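Local coordinates for protein beta-galactosidase (Bacillus circulans, PDB 4MAD) that probably hydrolyses terminal non-reducing beta-D-galactose residues from beta-D-galactosides, as a family 35 glycoside hydrolase, at residues 295-300 against 547-552. Sequence-based numbering, arbitrary orientation.
Sequences FYNGAN and LGRYWE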
loop_
_atom_site.group_PDB
_atom_site.type_symbol
_atom_site.label_atom_id
_atom_site.label_comp_id
_atom_site.label_asym_id
_atom_site.label_seq_id
_atom_site.Cartn_x
_atom_site.Cartn_y
_atom_site.Cartn_z
ATOM N N PHE A 295 -0.068 5.669 -6.092
ATOM C CA PHE A 295 -0.605 4.460 -6.639
ATOM C C PHE A 295 -0.216 3.255 -5.751
ATOM O O PHE A 295 -0.197 2.175 -6.215
ATOM C CB PHE A 295 -0.075 4.318 -8.075
ATOM C CG PHE A 295 -0.652 5.308 -9.047
ATOM C CD1 PHE A 295 -1.984 5.343 -9.303
ATOM C CD2 PHE A 295 0.138 6.180 -9.732
ATOM C CE1 PHE A 295 -2.482 6.190 -10.162
ATOM C CE2 PHE A 295 -0.372 6.995 -10.621
ATOM C CZ PHE A 295 -1.664 7.012 -10.832
ATOM N N TYR A 296 0.136 3.471 -4.487
ATOM C CA TYR A 296 0.748 2.405 -3.745
ATOM C C TYR A 296 -0.197 1.409 -3.072
ATOM O O TYR A 296 0.215 0.492 -2.476
ATOM C CB TYR A 296 1.697 2.955 -2.714
ATOM C CG TYR A 296 2.917 3.629 -3.268
ATOM C CD1 TYR A 296 3.793 2.973 -4.084
ATOM C CD2 TYR A 296 3.213 4.911 -2.924
ATOM C CE1 TYR A 296 4.905 3.588 -4.536
ATOM C CE2 TYR A 296 4.307 5.513 -3.362
ATOM C CZ TYR A 296 5.168 4.862 -4.179
ATOM O OH TYR A 296 6.277 5.501 -4.613
ATOM N N ASN A 297 -1.478 1.623 -3.219
ATOM C CA ASN A 297 -2.430 0.725 -2.628
ATOM C C ASN A 297 -2.339 -0.687 -3.172
ATOM O O ASN A 297 -2.058 -0.866 -4.292
ATOM C CB ASN A 297 -3.822 1.179 -2.876
ATOM C CG ASN A 297 -4.221 1.002 -4.308
ATOM O OD1 ASN A 297 -4.875 0.042 -4.640
ATOM N ND2 ASN A 297 -3.876 1.919 -5.113
ATOM N N GLY A 298 -2.631 -1.651 -2.319
ATOM C CA GLY A 298 -2.746 -3.035 -2.682
ATOM C C GLY A 298 -4.138 -3.478 -3.123
ATOM O O GLY A 298 -4.951 -2.688 -3.349
ATOM N N ALA A 299 -4.348 -4.771 -3.231
ATOM C CA ALA A 299 -5.622 -5.370 -3.578
ATOM C C ALA A 299 -5.716 -6.804 -3.113
ATOM O O ALA A 299 -4.758 -7.371 -2.745
ATOM C CB ALA A 299 -5.874 -5.311 -5.024
ATOM N N ASN A 300 -6.918 -7.326 -3.166
ATOM C CA ASN A 300 -7.193 -8.694 -2.858
ATOM C C ASN A 300 -8.030 -9.274 -3.981
ATOM O O ASN A 300 -8.446 -8.590 -4.865
ATOM C CB ASN A 300 -7.921 -8.856 -1.535
ATOM C CG ASN A 300 -7.050 -8.524 -0.357
ATOM O OD1 ASN A 300 -6.274 -9.301 0.058
ATOM N ND2 ASN A 300 -7.169 -7.357 0.095
ATOM N N LEU A 547 -1.694 12.535 -4.087
ATOM C CA LEU A 547 -2.467 12.206 -2.913
ATOM C C LEU A 547 -2.970 10.785 -2.849
ATOM O O LEU A 547 -3.243 10.305 -1.809
ATOM C CB LEU A 547 -3.656 13.127 -2.762
ATOM C CG LEU A 547 -3.395 14.607 -2.544
ATOM C CD1 LEU A 547 -4.647 15.309 -2.274
ATOM C CD2 LEU A 547 -2.368 14.893 -1.503
ATOM N N GLY A 548 -3.204 10.205 -3.997
ATOM C CA GLY A 548 -3.942 8.978 -4.062
ATOM C C GLY A 548 -5.143 9.041 -4.957
ATOM O O GLY A 548 -5.268 9.927 -5.712
ATOM N N ARG A 549 -5.980 8.043 -4.868
ATOM C CA ARG A 549 -7.167 7.933 -5.664
ATOM C C ARG A 549 -8.443 8.294 -4.905
ATOM O O ARG A 549 -8.485 8.196 -3.701
ATOM C CB ARG A 549 -7.341 6.500 -6.155
ATOM C CG ARG A 549 -6.064 5.819 -6.695
ATOM C CD ARG A 549 -6.360 4.433 -7.209
ATOM N NE ARG A 549 -5.261 3.523 -7.073
ATOM C CZ ARG A 549 -4.605 2.966 -8.075
ATOM N NH1 ARG A 549 -4.942 3.244 -9.302
ATOM N NH2 ARG A 549 -3.608 2.149 -7.870
ATOM N N TYR A 550 -9.463 8.689 -5.656
ATOM C CA TYR A 550 -10.785 8.904 -5.150
ATOM C C TYR A 550 -11.817 8.188 -6.042
ATOM O O TYR A 550 -11.535 7.925 -7.115
ATOM C CB TYR A 550 -11.111 10.367 -5.110
ATOM C CG TYR A 550 -11.279 11.041 -6.462
ATOM C CD1 TYR A 550 -12.487 11.081 -7.097
ATOM C CD2 TYR A 550 -10.249 11.709 -7.051
ATOM C CE1 TYR A 550 -12.657 11.730 -8.257
ATOM C CE2 TYR A 550 -10.419 12.342 -8.240
ATOM C CZ TYR A 550 -11.615 12.360 -8.843
ATOM O OH TYR A 550 -11.718 12.994 -10.028
ATOM N N TRP A 551 -12.960 7.821 -5.531
ATOM C CA TRP A 551 -13.959 7.147 -6.319
ATOM C C TRP A 551 -15.272 7.354 -5.571
ATOM O O TRP A 551 -15.346 7.064 -4.410
ATOM C CB TRP A 551 -13.616 5.680 -6.385
ATOM C CG TRP A 551 -14.347 4.892 -7.377
ATOM C CD1 TRP A 551 -15.325 5.303 -8.199
ATOM C CD2 TRP A 551 -14.092 3.539 -7.709
ATOM N NE1 TRP A 551 -15.730 4.289 -9.002
ATOM C CE2 TRP A 551 -14.979 3.185 -8.728
ATOM C CE3 TRP A 551 -13.225 2.593 -7.224
ATOM C CZ2 TRP A 551 -15.009 1.927 -9.243
ATOM C CZ3 TRP A 551 -13.225 1.381 -7.773
ATOM C CH2 TRP A 551 -14.129 1.036 -8.747
ATOM N N GLU A 552 -16.319 7.766 -6.248
ATOM C CA GLU A 552 -17.576 8.143 -5.628
ATOM C C GLU A 552 -18.242 7.005 -4.869
ATOM O O GLU A 552 -19.113 7.240 -4.072
ATOM C CB GLU A 552 -18.567 8.645 -6.679
ATOM C CG GLU A 552 -18.928 7.605 -7.628
ATOM C CD GLU A 552 -19.695 8.046 -8.884
ATOM O OE1 GLU A 552 -20.017 9.204 -9.047
ATOM O OE2 GLU A 552 -19.935 7.163 -9.719
HETATM O O HOH W 1 -0.931 0.500 -8.422
#
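Phe295 and Gly548 mark where the backbones of 295-300 and 547-552 come nearest, their CA atoms 6.2 Å apart; no hydrogen bond runs from one backbone to the other, and the two segments bury 168 Å² between them. The contact is therefore carried by side chains, chiefly Arg549, which reaches from its strand toward the loop formed by 295-298. Its CG lies anti to the carbonyl carbon (chi1 -44°) and the chain bends at chi3, bringing the guanidinium beside Phe295. There CD1 of Phe295 sits over one guanidinium face, 3.6 Å from Arg549 NH1, while the arginine meets the edge of the ring; the planes are inclined by 63°, which rules out a parallel stack. Arg549 belongs to strand 545-551, an outermost strand of the antiparallel sheet in the galactose-binding domain, whereas Phe295 and Asn297 follow the last strand, 281-284, of the catalytic (beta/alpha)8 barrel, so the contact spans a domain interface. The side-chain amide of Asn297 stands at the guanidinium edge, nearly perpendicular to it at 81°. A water lies 2.9 Å from Phe295 O, to which it can donate, and weakly accepts from Arg549 NH2 at 3.2 Å. Arg549 NH1 also forms a salt bridge with Glu457 and a hydrogen bond to Asn458 O. A leucine in place of Arg549 would probably leave Glu457 without this cationic mate and the water without its link to strand 545-551.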